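Local coordinates for protein fumarylacetoacetate hydrolase (Burkholderia xenovorans, PDB 5TI1) that probably hydrolyses fumarylacetoacetate to fumarate and acetoacetate, the last step of phenylalanine and tyrosine breakdown, using a bound divalent metal ion, at residues B[126-129]-B[130-134]; B[160-163]-B[164-168]. All coordinates share one frame; numbering follows the deposited sequence.

Contact 1: B[126-129]-B[130-134]; sequences DAEL and RGRAL
Arg130 N reaches back to Asp126 O (2.9 Å) and Gly131 N to Ala127 O (2.8 Å), the i to i+4 bonds that open the short helix 127-133; at its far end Ala133 N closes on Leu129 O at 2.6 Å, while Arg132 N makes only weak bonds to the carbonyls of Glu128 and Leu129. Asp126 is the N-cap, its OD1 accepting a long, weak but nearly straight bond from Leu129 N. Within the helix, Glu128 and Arg132, one turn apart, form the i to i+4 salt bridge of an exposed helix face. Arg132 presents its guanidinium side-on: NE meets Glu128 OE2 at 2.6 Å, almost linearly and in the guanidinium plane, and NH2 meets Glu128 OE1 at 2.9 Å. Both oxygens are approached on their syn sides, but the two planes are twisted 35° apart, so the fork is not flat. Bends at chi2 of Glu128 (-79°) and chi3 of Arg132 (-71°) fold the chains into this grip. Leu129 crosses the arginine at about a right angle, its CD1 3.8 Å from Arg132 NH2, and also faces Ala133 CB at 4.2 Å. The extended Arg130 instead turns NH1 back to Arg124 O. Leu129 and Ala133 form the buried side of the helix: Ala133 packs on Ala70 and Leu71 of helix 68-73 and bonds through its backbone to Asp67, just as the chain passes into edge strand 134-136 of the five-stranded antiparallel sheet.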
ATOM      1  N   ASP B 126       4.933 -17.512 -41.703  1.00 65.53           N
ATOM      2  CA  ASP B 126       5.821 -18.452 -41.022  1.00 67.32           C
ATOM      3  C   ASP B 126       4.939 -19.347 -40.157  1.00 68.82           C
ATOM      4  O   ASP B 126       4.651 -19.034 -39.000  1.00 64.38           O
ATOM      5  CB  ASP B 126       6.869 -17.711 -40.196  1.00 68.44           C
ATOM      6  CG  ASP B 126       7.883 -18.645 -39.553  1.00 67.47           C
ATOM      7  OD1 ASP B 126       7.731 -19.875 -39.671  1.00 68.22           O
ATOM      8  OD2 ASP B 126       8.845 -18.145 -38.938  1.00 62.46           O
ATOM      9  N   ALA B 127       4.523 -20.485 -40.727  1.00 67.03           N
ATOM     10  CA  ALA B 127       3.561 -21.351 -40.046  1.00 62.94           C
ATOM     11  C   ALA B 127       4.114 -21.896 -38.731  1.00 65.56           C
ATOM     12  O   ALA B 127       3.383 -21.992 -37.736  1.00 62.11           O
ATOM     13  CB  ALA B 127       3.143 -22.499 -40.966  1.00 67.65           C
ATOM     14  N   GLU B 128       5.396 -22.268 -38.703  1.00 61.78           N
ATOM     15  CA  GLU B 128       5.954 -22.881 -37.501  1.00 63.28           C
ATOM     16  C   GLU B 128       5.990 -21.888 -36.344  1.00 57.47           C
ATOM     17  O   GLU B 128       5.481 -22.169 -35.253  1.00 63.08           O
ATOM     18  CB  GLU B 128       7.352 -23.433 -37.791  1.00 66.89           C
ATOM     19  CG  GLU B 128       7.919 -24.343 -36.695  1.00 70.60           C
ATOM     20  CD  GLU B 128       8.490 -23.581 -35.503  1.00 73.85           C
ATOM     21  OE1 GLU B 128       8.914 -22.421 -35.679  1.00 77.61           O
ATOM     22  OE2 GLU B 128       8.514 -24.142 -34.386  1.00 75.79           O
ATOM     23  N   LEU B 129       6.598 -20.721 -36.563  1.00 67.57           N
ATOM     24  CA  LEU B 129       6.658 -19.716 -35.506  1.00 61.55           C
ATOM     25  C   LEU B 129       5.261 -19.257 -35.110  1.00 59.16           C
ATOM     26  O   LEU B 129       4.976 -19.053 -33.923  1.00 51.20           O
ATOM     27  CB  LEU B 129       7.501 -18.528 -35.962  1.00 56.04           C
ATOM     28  CG  LEU B 129       7.615 -17.392 -34.944  1.00 53.78           C
ATOM     29  CD1 LEU B 129       8.326 -17.875 -33.682  1.00 52.28           C
ATOM     30  CD2 LEU B 129       8.322 -16.191 -35.563  1.00 54.84           C
ATOM     31  N   ARG B 130       4.375 -19.105 -36.097  1.00 60.34           N
ATOM     32  CA  ARG B 130       3.007 -18.679 -35.822  1.00 60.38           C
ATOM     33  C   ARG B 130       2.264 -19.717 -34.988  1.00 53.71           C
ATOM     34  O   ARG B 130       1.502 -19.365 -34.078  1.00 49.96           O
ATOM     35  CB  ARG B 130       2.293 -18.409 -37.145  1.00 66.03           C
ATOM     36  CG  ARG B 130       0.897 -17.853 -37.047  1.00 66.31           C
ATOM     37  CD  ARG B 130       0.403 -17.528 -38.445  1.00 68.62           C
ATOM     38  NE  ARG B 130      -1.053 -17.494 -38.523  1.00 72.36           N
ATOM     39  CZ  ARG B 130      -1.732 -17.292 -39.646  1.00 72.08           C
ATOM     40  NH1 ARG B 130      -1.083 -17.109 -40.787  1.00 66.68           N
ATOM     41  NH2 ARG B 130      -3.059 -17.276 -39.626  1.00 73.22           N
ATOM     42  N   GLY B 131       2.489 -21.003 -35.272  1.00 57.09           N
ATOM     43  CA  GLY B 131       1.918 -22.063 -34.454  1.00 56.71           C
ATOM     44  C   GLY B 131       2.425 -22.078 -33.026  1.00 55.16           C
ATOM     45  O   GLY B 131       1.753 -22.620 -32.142  1.00 58.64           O
ATOM     46  N   ARG B 132       3.603 -21.510 -32.779  1.00 52.71           N
ATOM     47  CA  ARG B 132       4.150 -21.396 -31.433  1.00 49.01           C
ATOM     48  C   ARG B 132       3.843 -20.058 -30.785  1.00 49.33           C
ATOM     49  O   ARG B 132       3.464 -20.015 -29.611  1.00 49.57           O
ATOM     50  CB  ARG B 132       5.667 -21.602 -31.448  1.00 53.66           C
ATOM     51  CG  ARG B 132       6.099 -23.046 -31.438  1.00 61.37           C
ATOM     52  CD  ARG B 132       7.581 -23.190 -31.137  1.00 59.14           C
ATOM     53  NE  ARG B 132       8.421 -22.727 -32.239  1.00 60.64           N
ATOM     54  CZ  ARG B 132       9.168 -21.629 -32.198  1.00 55.82           C
ATOM     55  NH1 ARG B 132       9.185 -20.875 -31.106  1.00 56.94           N
ATOM     56  NH2 ARG B 132       9.901 -21.283 -33.245  1.00 54.49           N
ATOM     57  N   ALA B 133       3.992 -18.961 -31.529  1.00 46.76           N
ATOM     58  CA  ALA B 133       3.954 -17.632 -30.938  1.00 49.42           C
ATOM     59  C   ALA B 133       2.544 -17.090 -30.753  1.00 44.19           C
ATOM     60  O   ALA B 133       2.379 -16.081 -30.055  1.00 49.27           O
ATOM     61  CB  ALA B 133       4.771 -16.649 -31.786  1.00 46.62           C
ATOM     62  N   LEU B 134       1.536 -17.720 -31.349  1.00 44.94           N
ATOM     63  CA  LEU B 134       0.148 -17.304 -31.194  1.00 49.01           C
ATOM     64  C   LEU B 134      -0.631 -18.407 -30.492  1.00 48.99           C
ATOM     65  O   LEU B 134      -0.689 -19.541 -30.978  1.00 49.73           O
ATOM     66  CB  LEU B 134      -0.486 -16.967 -32.544  1.00 47.15           C
ATOM     67  CG  LEU B 134      -0.484 -15.462 -32.808  1.00 48.94           C
ATOM     68  CD1 LEU B 134       0.912 -15.005 -33.189  1.00 54.95           C
ATOM     69  CD2 LEU B 134      -1.486 -15.097 -33.875  1.00 56.33           C
TER

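Contact 2: B[160-163]-B[164-168]; sequences HATN and VGSMF
Val164 lays its CG2 methyl over one face of the His160 imidazole, a CH-pi contact between residues one helical turn apart. The methyl stands 3.8 Å from the ring centroid and is displaced toward the rim, with His160 CE1 the nearest ring atom at 3.5 Å. Two torsions create the overlap: the histidine CG lies opposite its own backbone nitrogen (chi1 177°), which tilts the outward-pointing ring toward the next turn, within reach of Val164, and the valine directs CG2 away from its carbonyl carbon. Beneath them Val164 N bonds to His160 O at 2.8 Å, nearly straight, fixing the spacing of the pair. On another side of helix 158-168, Thr162 O takes two bonds from Ser166, one from N and one from OG, each 2.8 Å long and coming from opposite faces of the carbonyl plane. With OG anti to its own carbonyl carbon (chi1 -72°), the hydroxyl lies back over the preceding turn, where this bond holds it. In the next shell, Glu391 receives a hydrogen bond from Asn163 ND2 through OE1 and shares a weak one with His160 ND1 through OE2, and the Tyr155 ring meets the imidazole at a steep angle. Leu390 of helix 389-392 packs against Val164 and Met167. His160 is the predicted proton acceptor, its side chain, at the nearest atoms, about 7 Å from the magnesium ion and about 3 Å from that of Thr377, predicted to bind substrate. The arrangement is consistent with a general base whose ring is packed on one face by a methyl group and oriented, though only weakly, by the Glu391 carboxylate at ND1, as in a His-acid pair.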
ATOM      1  N   HIS B 160     -21.496  10.353  -8.538  1.00 40.32           N
ATOM      2  CA  HIS B 160     -21.395   9.397  -7.442  1.00 41.44           C
ATOM      3  C   HIS B 160     -21.350  10.110  -6.096  1.00 45.38           C
ATOM      4  O   HIS B 160     -22.091   9.759  -5.169  1.00 44.80           O
ATOM      5  CB  HIS B 160     -20.158   8.526  -7.628  1.00 37.21           C
ATOM      6  CG  HIS B 160     -19.939   7.558  -6.509  1.00 43.32           C
ATOM      7  ND1 HIS B 160     -20.675   6.401  -6.376  1.00 40.58           N
ATOM      8  CD2 HIS B 160     -19.086   7.584  -5.458  1.00 40.60           C
ATOM      9  CE1 HIS B 160     -20.277   5.749  -5.298  1.00 41.66           C
ATOM     10  NE2 HIS B 160     -19.317   6.447  -4.720  1.00 41.99           N
ATOM     11  N   ALA B 161     -20.473  11.112  -5.966  1.00 49.32           N
ATOM     12  CA  ALA B 161     -20.403  11.880  -4.729  1.00 39.96           C
ATOM     13  C   ALA B 161     -21.725  12.564  -4.433  1.00 43.89           C
ATOM     14  O   ALA B 161     -22.100  12.715  -3.264  1.00 48.57           O
ATOM     15  CB  ALA B 161     -19.279  12.915  -4.813  1.00 39.67           C
ATOM     16  N   THR B 162     -22.436  12.996  -5.480  1.00 43.35           N
ATOM     17  CA  THR B 162     -23.759  13.582  -5.295  1.00 47.82           C
ATOM     18  C   THR B 162     -24.757  12.533  -4.823  1.00 49.05           C
ATOM     19  O   THR B 162     -25.466  12.741  -3.830  1.00 56.85           O
ATOM     20  CB  THR B 162     -24.232  14.231  -6.595  1.00 46.92           C
ATOM     21  OG1 THR B 162     -23.318  15.271  -6.965  1.00 53.43           O
ATOM     22  CG2 THR B 162     -25.623  14.822  -6.426  1.00 49.36           C
ATOM     23  N   ASN B 163     -24.827  11.396  -5.523  1.00 44.80           N
ATOM     24  CA  ASN B 163     -25.758  10.338  -5.129  1.00 45.00           C
ATOM     25  C   ASN B 163     -25.507   9.899  -3.694  1.00 44.31           C
ATOM     26  O   ASN B 163     -26.414   9.928  -2.854  1.00 45.59           O
ATOM     27  CB  ASN B 163     -25.631   9.146  -6.078  1.00 51.12           C
ATOM     28  CG  ASN B 163     -26.229   9.424  -7.441  1.00 50.14           C
ATOM     29  OD1 ASN B 163     -27.128  10.252  -7.577  1.00 54.93           O
ATOM     30  ND2 ASN B 163     -25.728   8.734  -8.461  1.00 43.93           N
ATOM     31  N   VAL B 164     -24.262   9.515  -3.395  1.00 42.43           N
ATOM     32  CA  VAL B 164     -23.900   9.048  -2.060  1.00 49.79           C
ATOM     33  C   VAL B 164     -24.132  10.142  -1.030  1.00 50.86           C
ATOM     34  O   VAL B 164     -24.751   9.913   0.017  1.00 51.79           O
ATOM     35  CB  VAL B 164     -22.440   8.567  -2.045  1.00 49.62           C
ATOM     36  CG1 VAL B 164     -21.957   8.384  -0.625  1.00 45.23           C
ATOM     37  CG2 VAL B 164     -22.313   7.276  -2.831  1.00 55.19           C
ATOM     38  N   GLY B 165     -23.631  11.349  -1.308  1.00 52.20           N
ATOM     39  CA  GLY B 165     -23.808  12.447  -0.377  1.00 44.98           C
ATOM     40  C   GLY B 165     -25.261  12.795  -0.130  1.00 50.41           C
ATOM     41  O   GLY B 165     -25.621  13.205   0.976  1.00 56.75           O
ATOM     42  N   SER B 166     -26.116  12.636  -1.147  1.00 54.05           N
ATOM     43  CA  SER B 166     -27.537  12.909  -0.959  1.00 55.90           C
ATOM     44  C   SER B 166     -28.143  11.986   0.092  1.00 56.04           C
ATOM     45  O   SER B 166     -28.998  12.407   0.876  1.00 58.76           O
ATOM     46  CB  SER B 166     -28.290  12.778  -2.284  1.00 54.75           C
ATOM     47  OG  SER B 166     -27.986  13.856  -3.153  1.00 55.34           O
ATOM     48  N   MET B 167     -27.709  10.725   0.131  1.00 60.25           N
ATOM     49  CA  MET B 167     -28.249   9.812   1.134  1.00 63.47           C
ATOM     50  C   MET B 167     -27.694  10.127   2.514  1.00 62.31           C
ATOM     51  O   MET B 167     -28.404  10.008   3.520  1.00 63.11           O
ATOM     52  CB  MET B 167     -27.943   8.364   0.758  1.00 60.20           C
ATOM     53  CG  MET B 167     -28.302   8.001  -0.662  1.00 65.53           C
ATOM     54  SD  MET B 167     -27.900   6.281  -1.005  1.00 67.15           S
ATOM     55  CE  MET B 167     -27.591   6.339  -2.769  1.00 72.30           C
ATOM     56  N   PHE B 168     -26.430  10.536   2.579  1.00 59.09           N
ATOM     57  CA  PHE B 168     -25.819  10.838   3.863  1.00 65.32           C
ATOM     58  C   PHE B 168     -26.303  12.166   4.419  1.00 68.43           C
ATOM     59  O   PHE B 168     -26.411  12.321   5.640  1.00 70.23           O
ATOM     60  CB  PHE B 168     -24.297  10.850   3.730  1.00 66.74           C
ATOM     61  CG  PHE B 168     -23.605  10.041   4.771  1.00 73.60           C
ATOM     62  CD1 PHE B 168     -23.621  10.443   6.097  1.00 78.04           C
ATOM     63  CD2 PHE B 168     -22.953   8.867   4.434  1.00 75.48           C
ATOM     64  CE1 PHE B 168     -22.989   9.691   7.068  1.00 80.94           C
ATOM     65  CE2 PHE B 168     -22.317   8.112   5.396  1.00 77.90           C
ATOM     66  CZ  PHE B 168     -22.336   8.522   6.718  1.00 81.09           C
TER

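Contact 1 and contact 2 each span about two turns within one helix, a different helix for each, following one another along the chain but lying on opposite sides of its centre, with their own centres 53 Å apart and nearest atoms about 40 Å apart. Contact 1 belongs to helix 127-133 in the N-terminal region, beside the five-stranded antiparallel sheet and away from the metal and substrate sites. After strands 134-136, 140-143 and 151-154 the chain enters helix 158-168, which holds contact 2 in the C-terminal hydrolase region, close to the metal site of Asp153, Glu226, Glu228 and Asp260. One contact is therefore peripheral structural packing; the other forms part of the probable catalytic centre.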